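Local coordinates for CalS10 (Micromonospora echinospora, PDB 6UK5), which binds S-adenosylmethionine and probably methylates an amino pentose during the biosynthesis of the natural product calicheamicin, at residues A[104-109]-A[135-140]; A[116-121]-A[143-148]; A[124-129]-A[216-221]. One frame throughout, in Å; residues are numbered along the deposited sequence.

Contact 1 (A[104-109]-A[135-140]); sequences GDMRTF and RAAVAA. With SAM (S-adenosylmethionine), chain D.
M106 and F109 of the loop 104-109 meet one side of helix 131-143 through the small side chains of A137 and A140. The close part is apolar: CG of M106 lies 3.6 Å from CB of A137, and CE1 of F109 lies 3.7 Å from CB of A140, which approaches the ring obliquely. Between these two pairs the A137 CA-H points at the carbonyl oxygen of M106, a CA-H...O contact with an angle of 157° at the hydrogen. No classical hydrogen bond joins the segments; the small alanine side chains probably allow the close approach. M106 faces two ways: with CG opposite the backbone N (chi1 -165°) and the chain bent at its last torsion, its CE comes 3.7 Å from C6 of SAM.

Toward T108, which is exposed, the contact thins out. The carbonyl oxygen of R107 only brushes CB of A136, at 3.9 Å, while the guanidinium leads away to D105. That grip is side-on, with NE on OD1 and NH2 on OD2 in a salt bridge; NH2 to OD2 is 2.7 Å. OD1 of D105 also takes the R107 backbone N, which makes an Asx turn, and N6 of SAM at 2.8 Å (168° at the hydrogen). Replacing D105 by an alanine is likely to leave SAM N6 and the R107 guanidinium without their shared acceptor, the arginine keeping at best its weak, long pairing with E133. The backbone N of M106 donates a hydrogen bond to SAM N1 (2.7 Å), so N6 and N1 of the adenine are both read by this loop. An acidic residue after the strand 101-103, paired with the next backbone N-H, is the adenine site familiar from class I, Rossmann-like methyltransferases.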
loop_
_atom_site.group_PDB
_atom_site.type_symbol
_atom_site.label_atom_id
_atom_site.label_comp_id
_atom_site.label_asym_id
_atom_site.label_seq_id
_atom_site.Cartn_x
_atom_site.Cartn_y
_atom_site.Cartn_z
ATOM N N GLY A 104 -9.924 16.052 -27.222
ATOM C CA GLY A 104 -9.694 17.457 -27.498
ATOM C C GLY A 104 -8.838 18.096 -26.432
ATOM O O GLY A 104 -8.577 17.517 -25.374
ATOM N N ASP A 105 -8.406 19.313 -26.739
ATOM C CA ASP A 105 -7.660 20.151 -25.816
ATOM C C ASP A 105 -8.556 21.263 -25.296
ATOM O O ASP A 105 -9.216 21.960 -26.075
ATOM C CB ASP A 105 -6.419 20.739 -26.487
ATOM C CG ASP A 105 -5.418 21.280 -25.484
ATOM O OD1 ASP A 105 -5.846 21.954 -24.522
ATOM O OD2 ASP A 105 -4.206 21.026 -25.654
ATOM N N MET A 106 -8.574 21.414 -23.975
ATOM C CA MET A 106 -9.354 22.463 -23.336
ATOM C C MET A 106 -9.051 23.836 -23.917
ATOM O O MET A 106 -9.950 24.681 -24.015
ATOM C CB MET A 106 -9.029 22.443 -21.843
ATOM C CG MET A 106 -9.959 23.200 -20.945
ATOM S SD MET A 106 -9.472 23.071 -19.202
ATOM C CE MET A 106 -8.041 21.988 -19.226
ATOM N N ARG A 107 -7.801 24.077 -24.319
ATOM C CA ARG A 107 -7.391 25.390 -24.804
ATOM C C ARG A 107 -7.845 25.700 -26.230
ATOM O O ARG A 107 -7.778 26.865 -26.635
ATOM C CB ARG A 107 -5.864 25.527 -24.706
ATOM C CG ARG A 107 -5.287 25.188 -23.327
ATOM C CD ARG A 107 -3.798 24.822 -23.373
ATOM N NE ARG A 107 -3.536 23.431 -23.737
ATOM C CZ ARG A 107 -2.374 22.813 -23.537
ATOM N NH1 ARG A 107 -1.357 23.461 -22.979
ATOM N NH2 ARG A 107 -2.222 21.545 -23.899
ATOM N N THR A 108 -8.293 24.706 -27.001
ATOM C CA THR A 108 -8.512 24.897 -28.436
ATOM C C THR A 108 -9.738 24.210 -29.020
ATOM O O THR A 108 -10.020 24.440 -30.200
ATOM C CB THR A 108 -7.278 24.452 -29.244
ATOM O OG1 THR A 108 -6.902 23.118 -28.874
ATOM C CG2 THR A 108 -6.124 25.431 -29.077
ATOM N N PHE A 109 -10.462 23.376 -28.280
ATOM C CA PHE A 109 -11.444 22.514 -28.919
ATOM C C PHE A 109 -12.539 23.342 -29.587
ATOM O O PHE A 109 -12.780 24.505 -29.245
ATOM C CB PHE A 109 -12.071 21.558 -27.900
ATOM C CG PHE A 109 -12.998 22.229 -26.920
ATOM C CD1 PHE A 109 -12.509 23.074 -25.938
ATOM C CD2 PHE A 109 -14.363 21.992 -26.970
ATOM C CE1 PHE A 109 -13.366 23.684 -25.035
ATOM C CE2 PHE A 109 -15.220 22.593 -26.069
ATOM C CZ PHE A 109 -14.722 23.441 -25.102
ATOM N N ARG A 135 -6.871 31.322 -19.654
ATOM C CA ARG A 135 -7.774 32.275 -20.290
ATOM C C ARG A 135 -8.259 31.770 -21.641
ATOM O O ARG A 135 -9.404 32.036 -22.026
ATOM C CB ARG A 135 -7.087 33.630 -20.446
ATOM C CG ARG A 135 -6.786 34.331 -19.132
ATOM C CD ARG A 135 -5.831 35.498 -19.333
ATOM N NE ARG A 135 -6.363 36.474 -20.283
ATOM C CZ ARG A 135 -7.054 37.564 -19.953
ATOM N NH1 ARG A 135 -7.313 37.844 -18.681
ATOM N NH2 ARG A 135 -7.489 38.380 -20.905
ATOM N N ALA A 136 -7.410 31.049 -22.376
ATOM C CA ALA A 136 -7.862 30.428 -23.615
ATOM C C ALA A 136 -8.867 29.320 -23.332
ATOM O O ALA A 136 -9.887 29.204 -24.022
ATOM C CB ALA A 136 -6.667 29.879 -24.393
ATOM N N ALA A 137 -8.600 28.503 -22.311
ATOM C CA ALA A 137 -9.552 27.473 -21.909
ATOM C C ALA A 137 -10.884 28.090 -21.502
ATOM O O ALA A 137 -11.941 27.718 -22.024
ATOM C CB ALA A 137 -8.962 26.648 -20.765
ATOM N N VAL A 138 -10.851 29.039 -20.563
ATOM C CA VAL A 138 -12.084 29.670 -20.102
ATOM C C VAL A 138 -12.816 30.333 -21.256
ATOM O O VAL A 138 -14.052 30.368 -21.281
ATOM C CB VAL A 138 -11.773 30.677 -18.976
ATOM C CG1 VAL A 138 -12.949 31.617 -18.756
ATOM C CG2 VAL A 138 -11.448 29.940 -17.685
ATOM N N ALA A 139 -12.077 30.869 -22.231
ATOM C CA ALA A 139 -12.723 31.502 -23.375
ATOM C C ALA A 139 -13.316 30.461 -24.315
ATOM O O ALA A 139 -14.405 30.662 -24.865
ATOM C CB ALA A 139 -11.724 32.390 -24.118
ATOM N N ALA A 140 -12.618 29.338 -24.506
ATOM C CA ALA A 140 -13.145 28.269 -25.348
ATOM C C ALA A 140 -14.434 27.699 -24.767
ATOM O O ALA A 140 -15.448 27.590 -25.465
ATOM C CB ALA A 140 -12.097 27.170 -25.513
HETATM N N SAM D . -13.576 15.635 -14.196
HETATM C CA SAM D . -12.485 14.752 -13.929
HETATM C C SAM D . -12.711 13.911 -12.635
HETATM O O SAM D . -13.120 14.506 -11.607
HETATM O OXT SAM D . -12.454 12.694 -12.723
HETATM C CB SAM D . -11.181 15.553 -13.814
HETATM C CG SAM D . -10.025 14.596 -14.047
HETATM S SD SAM D . -8.577 15.422 -13.352
HETATM C CE SAM D . -7.493 14.026 -13.095
HETATM C "C5'" SAM D . -7.726 16.269 -14.738
HETATM C "C4'" SAM D . -8.042 15.828 -16.173
HETATM O "O4'" SAM D . -7.793 16.933 -17.059
HETATM C "C3'" SAM D . -7.195 14.658 -16.681
HETATM O "O3'" SAM D . -7.994 13.489 -16.845
HETATM C "C2'" SAM D . -6.645 15.134 -18.040
HETATM O "O2'" SAM D . -6.855 14.169 -19.065
HETATM C "C1'" SAM D . -7.435 16.413 -18.317
HETATM N N9 SAM D . -6.695 17.439 -19.039
HETATM C C8 SAM D . -5.526 18.051 -18.660
HETATM N N7 SAM D . -5.132 18.999 -19.473
HETATM C C5 SAM D . -6.109 19.022 -20.453
HETATM C C6 SAM D . -6.291 19.822 -21.598
HETATM N N6 SAM D . -5.428 20.763 -21.991
HETATM N N1 SAM D . -7.398 19.612 -22.342
HETATM C C2 SAM D . -8.254 18.657 -21.966
HETATM N N3 SAM D . -8.182 17.834 -20.919
HETATM C C4 SAM D . -7.082 18.069 -20.198
#

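Contact 2 (A[116-121]-A[143-148]); sequences DAVTCL and AHLAPG
In V118, CG1 stands opposite the backbone N (chi1 176°), which turns CG2 to the side facing L145. L145 carries CG beside its own backbone N (chi1 -77°); chi2 of 174° extends CD1, leaving CD2 as the branch turned toward the strand. These two methyls make the main contact: V118 CG2 and L145 CD2 are 3.7 Å apart, the two side chains meeting at a slant. The same CD2 lies against the main chain, 3.8 Å from the backbone N of V118 and 3.9 Å from CA of A117, so one leucine methyl touches both strand backbone and valine branch. V118 CG2 is also 4.3 Å from the carbonyl oxygen of H144, a more distant approach.

No hydrogen bond crosses the contact. The backbone of 116-121 pairs instead with L59 and, on the strand 149-153, with V150 and V152; L145 itself packs on L151. The polar ends are held outside the pair: D116 by R52 and by the backbone N atoms of A56 and R57, H144 by A140 O and L111 N.

H144 is the first residue to leave helical torsions, so L145 comes two residues after the last helical one, A143. The arrangement belongs to a beta-alpha-beta crossover of strand 115-120 and helix 131-143, with 143-148, including the short strand 145-146, as the link from the helix to the parallel neighbour 149-153, as in Rossmann-like domains.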
loop_
_atom_site.group_PDB
_atom_site.type_symbol
_atom_site.label_atom_id
_atom_site.label_comp_id
_atom_site.label_asym_id
_atom_site.label_seq_id
_atom_site.Cartn_x
_atom_site.Cartn_y
_atom_site.Cartn_z
ATOM N N ASP A 116 -26.121 24.221 -22.729
ATOM C CA ASP A 116 -26.697 24.998 -21.639
ATOM C C ASP A 116 -25.750 25.128 -20.454
ATOM O O ASP A 116 -25.912 26.050 -19.646
ATOM C CB ASP A 116 -28.009 24.369 -21.164
ATOM C CG ASP A 116 -29.110 24.462 -22.199
ATOM O OD1 ASP A 116 -29.464 25.598 -22.588
ATOM O OD2 ASP A 116 -29.621 23.398 -22.618
ATOM N N ALA A 117 -24.768 24.237 -20.332
ATOM C CA ALA A 117 -23.845 24.276 -19.210
ATOM C C ALA A 117 -22.555 23.572 -19.601
ATOM O O ALA A 117 -22.582 22.567 -20.316
ATOM C CB ALA A 117 -24.457 23.617 -17.969
ATOM N N VAL A 118 -21.432 24.107 -19.130
ATOM C CA VAL A 118 -20.119 23.510 -19.335
ATOM C C VAL A 118 -19.419 23.453 -17.986
ATOM O O VAL A 118 -19.299 24.477 -17.305
ATOM C CB VAL A 118 -19.274 24.311 -20.346
ATOM C CG1 VAL A 118 -17.879 23.716 -20.455
ATOM C CG2 VAL A 118 -19.965 24.370 -21.703
ATOM N N THR A 119 -18.964 22.266 -17.597
ATOM C CA THR A 119 -18.324 22.076 -16.305
ATOM C C THR A 119 -16.858 21.702 -16.486
ATOM O O THR A 119 -16.465 21.110 -17.496
ATOM C CB THR A 119 -19.025 20.991 -15.477
ATOM O OG1 THR A 119 -18.778 19.704 -16.056
ATOM C CG2 THR A 119 -20.525 21.236 -15.419
ATOM N N CYS A 120 -16.054 22.067 -15.486
ATOM C CA CYS A 120 -14.610 21.820 -15.470
ATOM C C CYS A 120 -14.243 21.630 -13.997
ATOM O O CYS A 120 -13.984 22.602 -13.285
ATOM C CB CYS A 120 -13.833 22.963 -16.105
ATOM S SG CYS A 120 -12.085 22.608 -16.446
ATOM N N LEU A 121 -14.231 20.375 -13.552
ATOM C CA LEU A 121 -14.251 20.062 -12.134
ATOM C C LEU A 121 -12.996 19.307 -11.712
ATOM O O LEU A 121 -12.249 18.772 -12.536
ATOM C CB LEU A 121 -15.496 19.229 -11.782
ATOM C CG LEU A 121 -16.809 19.714 -12.402
ATOM C CD1 LEU A 121 -17.893 18.650 -12.280
ATOM C CD2 LEU A 121 -17.267 21.028 -11.785
ATOM N N ALA A 143 -17.306 29.913 -25.300
ATOM C CA ALA A 143 -17.786 29.938 -26.677
ATOM C C ALA A 143 -18.818 28.848 -26.923
ATOM O O ALA A 143 -19.697 29.002 -27.778
ATOM C CB ALA A 143 -16.614 29.786 -27.643
ATOM N N HIS A 144 -18.719 27.740 -26.195
ATOM C CA HIS A 144 -19.640 26.621 -26.310
ATOM C C HIS A 144 -20.885 26.793 -25.448
ATOM O O HIS A 144 -21.669 25.847 -25.317
ATOM C CB HIS A 144 -18.907 25.329 -25.940
ATOM C CG HIS A 144 -17.903 24.900 -26.965
ATOM N ND1 HIS A 144 -16.668 25.498 -27.091
ATOM C CD2 HIS A 144 -17.947 23.926 -27.905
ATOM C CE1 HIS A 144 -16.001 24.923 -28.076
ATOM N NE2 HIS A 144 -16.752 23.962 -28.582
ATOM N N LEU A 145 -21.076 27.967 -24.852
ATOM C CA LEU A 145 -22.253 28.262 -24.050
ATOM C C LEU A 145 -23.266 29.066 -24.854
ATOM O O LEU A 145 -22.905 30.019 -25.550
ATOM C CB LEU A 145 -21.884 29.045 -22.790
ATOM C CG LEU A 145 -21.255 28.249 -21.651
ATOM C CD1 LEU A 145 -20.812 29.189 -20.547
ATOM C CD2 LEU A 145 -22.227 27.209 -21.119
ATOM N N ALA A 146 -24.534 28.676 -24.751
ATOM C CA ALA A 146 -25.609 29.508 -25.253
ATOM C C ALA A 146 -25.786 30.714 -24.333
ATOM O O ALA A 146 -25.285 30.724 -23.206
ATOM C CB ALA A 146 -26.907 28.710 -25.335
ATOM N N PRO A 147 -26.489 31.751 -24.791
ATOM C CA PRO A 147 -26.724 32.910 -23.919
ATOM C C PRO A 147 -27.438 32.483 -22.644
ATOM O O PRO A 147 -28.374 31.682 -22.672
ATOM C CB PRO A 147 -27.588 33.841 -24.776
ATOM C CG PRO A 147 -27.374 33.392 -26.182
ATOM C CD PRO A 147 -27.101 31.922 -26.121
ATOM N N GLY A 148 -26.978 33.023 -21.518
ATOM C CA GLY A 148 -27.431 32.565 -20.224
ATOM C C GLY A 148 -26.838 31.245 -19.787
ATOM O O GLY A 148 -27.126 30.794 -18.670
#

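Contact 3 (A[124-129]-A[216-221]); sequences AVNFLG and TMFTRE. With SAM (S-adenosylmethionine), chain D.
The ring of F218 has the carbonyl oxygen of V125 at its edge, in plane, 4.0 Å from CE2, and the amide of N126 passes alongside with its plane turned only 26° from the ring; ND2 stands 3.5 Å from CD2 of F218, in an oblique approach. Over one face of the ring lies the carbonyl oxygen of T216, 3.6 Å above the plane and offset toward the rim.

Two hydrogen bonds tie N126 to T216. Its carbonyl oxygen accepts from T216 N at 2.8 Å, and its ND2 donates to T216 O at 3.0 Å and 160°, the acceptor lying in the amide plane but the donor tilted from the carbonyl plane of T216. CG sits beside the backbone N (chi1 -58°), which swings the amide over to that oxygen. ND2 has a second partner in Y223 OH, and OD1 accepts from W156 N, so both ends of the buried amide are gripped and its rotation is fixed. Farther out, one water donates to G129 O at 2.7 Å and also bonds T216 OG1, a bridge beside exposed G129.

On the cofactor side, CE2 of F127 lies 3.6 Å from C5' of SAM, while F18 meets the F127 ring edge-to-face. Segment 216-221 runs from the end of strand 206-216, past T219, the N-cap, into the first turn of helix 220-229. The contact therefore joins the end of strand 206-216 of the five-stranded sheet to the loop after strand 115-120, which lines the SAM pocket with F127 and L128, as in class I methyltransferases.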
loop_
_atom_site.group_PDB
_atom_site.type_symbol
_atom_site.label_atom_id
_atom_site.label_comp_id
_atom_site.label_asym_id
_atom_site.label_seq_id
_atom_site.Cartn_x
_atom_site.Cartn_y
_atom_site.Cartn_z
ATOM N N ALA A 124 -9.301 20.591 -12.920
ATOM C CA ALA A 124 -8.812 20.201 -14.239
ATOM C C ALA A 124 -8.097 21.357 -14.928
ATOM O O ALA A 124 -7.068 21.155 -15.586
ATOM C CB ALA A 124 -9.973 19.698 -15.098
ATOM N N VAL A 125 -8.616 22.577 -14.781
ATOM C CA VAL A 125 -8.019 23.721 -15.459
ATOM C C VAL A 125 -6.620 24.011 -14.939
ATOM O O VAL A 125 -5.792 24.584 -15.656
ATOM C CB VAL A 125 -8.929 24.954 -15.305
ATOM C CG1 VAL A 125 -8.784 25.552 -13.910
ATOM C CG2 VAL A 125 -8.590 25.998 -16.356
ATOM N N ASN A 126 -6.322 23.623 -13.705
ATOM C CA ASN A 126 -5.032 23.941 -13.106
ATOM C C ASN A 126 -3.921 22.991 -13.532
ATOM O O ASN A 126 -2.814 23.080 -12.993
ATOM C CB ASN A 126 -5.165 23.961 -11.585
ATOM C CG ASN A 126 -6.209 24.953 -11.115
ATOM O OD1 ASN A 126 -7.361 24.592 -10.881
ATOM N ND2 ASN A 126 -5.818 26.217 -11.000
ATOM N N PHE A 127 -4.184 22.101 -14.486
ATOM C CA PHE A 127 -3.134 21.343 -15.153
ATOM C C PHE A 127 -2.533 22.111 -16.318
ATOM O O PHE A 127 -1.599 21.618 -16.959
ATOM C CB PHE A 127 -3.671 19.991 -15.627
ATOM C CG PHE A 127 -3.843 19.003 -14.515
ATOM C CD1 PHE A 127 -2.785 18.201 -14.120
ATOM C CD2 PHE A 127 -5.049 18.897 -13.843
ATOM C CE1 PHE A 127 -2.929 17.298 -13.085
ATOM C CE2 PHE A 127 -5.201 17.997 -12.805
ATOM C CZ PHE A 127 -4.137 17.196 -12.427
ATOM N N LEU A 128 -3.058 23.297 -16.602
ATOM C CA LEU A 128 -2.426 24.229 -17.517
ATOM C C LEU A 128 -1.336 24.992 -16.773
ATOM O O LEU A 128 -1.379 25.145 -15.549
ATOM C CB LEU A 128 -3.472 25.179 -18.097
ATOM C CG LEU A 128 -4.713 24.457 -18.633
ATOM C CD1 LEU A 128 -5.801 25.429 -19.049
ATOM C CD2 LEU A 128 -4.324 23.576 -19.816
ATOM N N GLY A 129 -0.341 25.454 -17.520
ATOM C CA GLY A 129 0.871 25.955 -16.904
ATOM C C GLY A 129 0.930 27.457 -16.729
ATOM O O GLY A 129 1.645 27.951 -15.853
ATOM N N THR A 216 -0.881 24.194 -11.319
ATOM C CA THR A 216 -0.604 25.621 -11.234
ATOM C C THR A 216 -1.846 26.377 -10.778
ATOM O O THR A 216 -2.890 26.317 -11.436
ATOM C CB THR A 216 -0.111 26.151 -12.581
ATOM O OG1 THR A 216 1.064 25.431 -12.978
ATOM C CG2 THR A 216 0.212 27.632 -12.483
ATOM N N MET A 217 -1.728 27.082 -9.655
ATOM C CA MET A 217 -2.821 27.903 -9.157
ATOM C C MET A 217 -2.991 29.157 -10.013
ATOM O O MET A 217 -2.042 29.654 -10.625
ATOM C CB MET A 217 -2.564 28.347 -7.718
ATOM C CG MET A 217 -3.727 29.123 -7.110
ATOM S SD MET A 217 -3.298 29.906 -5.555
ATOM C CE MET A 217 -2.543 31.396 -6.216
ATOM N N PHE A 218 -4.215 29.679 -10.029
ATOM C CA PHE A 218 -4.505 31.005 -10.551
ATOM C C PHE A 218 -5.264 31.780 -9.484
ATOM O O PHE A 218 -5.901 31.201 -8.601
ATOM C CB PHE A 218 -5.297 30.915 -11.852
ATOM C CG PHE A 218 -4.622 30.076 -12.895
ATOM C CD1 PHE A 218 -3.469 30.524 -13.523
ATOM C CD2 PHE A 218 -5.109 28.819 -13.212
ATOM C CE1 PHE A 218 -2.833 29.749 -14.475
ATOM C CE2 PHE A 218 -4.478 28.032 -14.159
ATOM C CZ PHE A 218 -3.335 28.496 -14.793
ATOM N N THR A 219 -5.182 33.101 -9.565
ATOM C CA THR A 219 -5.753 33.958 -8.539
ATOM C C THR A 219 -7.208 34.291 -8.845
ATOM O O THR A 219 -7.675 34.186 -9.982
ATOM C CB THR A 219 -4.955 35.256 -8.410
ATOM O OG1 THR A 219 -4.756 35.829 -9.707
ATOM C CG2 THR A 219 -3.598 34.985 -7.786
ATOM N N ARG A 220 -7.928 34.688 -7.792
ATOM C CA ARG A 220 -9.281 35.209 -7.960
ATOM C C ARG A 220 -9.299 36.346 -8.972
ATOM O O ARG A 220 -10.193 36.421 -9.822
ATOM C CB ARG A 220 -9.818 35.673 -6.605
ATOM C CG ARG A 220 -11.141 36.418 -6.641
ATOM C CD ARG A 220 -12.276 35.598 -7.229
ATOM N NE ARG A 220 -13.559 36.243 -6.954
ATOM C CZ ARG A 220 -14.230 36.121 -5.812
ATOM N NH1 ARG A 220 -13.749 35.371 -4.829
ATOM N NH2 ARG A 220 -15.385 36.752 -5.651
ATOM N N GLU A 221 -8.308 37.235 -8.901
ATOM C CA GLU A 221 -8.211 38.323 -9.869
ATOM C C GLU A 221 -8.019 37.793 -11.285
ATOM O O GLU A 221 -8.527 38.375 -12.251
ATOM C CB GLU A 221 -7.048 39.240 -9.485
ATOM C CG GLU A 221 -7.056 40.595 -10.163
ATOM C CD GLU A 221 -6.172 41.596 -9.457
ATOM O OE1 GLU A 221 -4.980 41.285 -9.233
ATOM O OE2 GLU A 221 -6.680 42.688 -9.118
HETATM N N SAM D . -13.576 15.635 -14.196
HETATM C CA SAM D . -12.485 14.752 -13.929
HETATM C C SAM D . -12.711 13.911 -12.635
HETATM O O SAM D . -13.120 14.506 -11.607
HETATM O OXT SAM D . -12.454 12.694 -12.723
HETATM C CB SAM D . -11.181 15.553 -13.814
HETATM C CG SAM D . -10.025 14.596 -14.047
HETATM S SD SAM D . -8.577 15.422 -13.352
HETATM C CE SAM D . -7.493 14.026 -13.095
HETATM C "C5'" SAM D . -7.726 16.269 -14.738
HETATM C "C4'" SAM D . -8.042 15.828 -16.173
HETATM O "O4'" SAM D . -7.793 16.933 -17.059
HETATM C "C3'" SAM D . -7.195 14.658 -16.681
HETATM O "O3'" SAM D . -7.994 13.489 -16.845
HETATM C "C2'" SAM D . -6.645 15.134 -18.040
HETATM O "O2'" SAM D . -6.855 14.169 -19.065
HETATM C "C1'" SAM D . -7.435 16.413 -18.317
HETATM N N9 SAM D . -6.695 17.439 -19.039
HETATM C C8 SAM D . -5.526 18.051 -18.660
HETATM N N7 SAM D . -5.132 18.999 -19.473
HETATM C C5 SAM D . -6.109 19.022 -20.453
HETATM C C6 SAM D . -6.291 19.822 -21.598
HETATM N N6 SAM D . -5.428 20.763 -21.991
HETATM N N1 SAM D . -7.398 19.612 -22.342
HETATM C C2 SAM D . -8.254 18.657 -21.966
HETATM N N3 SAM D . -8.182 17.834 -20.919
HETATM C C4 SAM D . -7.082 18.069 -20.198
HETATM O O HOH W 1 3.509 26.514 -14.606
#

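In the fold
The three contacts are interleaved along the chain: the first segments come in the order 104-109, 116-121, 124-129, and their partners in the same order, 135-140, 143-148, 216-221. Contacts 1 and 2 have centres about 12 Å apart and share the connection from strand 115-120 through helix 131-143; F109 and H144 stack between them. The centre of contact 3 is about 13 Å from contact 1's and about 19 Å from contact 2's, and L128 packs on both R107 and A137. All three reach the SAM pocket, contact 2 through L121, away from its V118-L145 pair. Together they link the seven-stranded Rossmann-like sheet, its helix and the adenine end of the pocket to the separate five-stranded sheet.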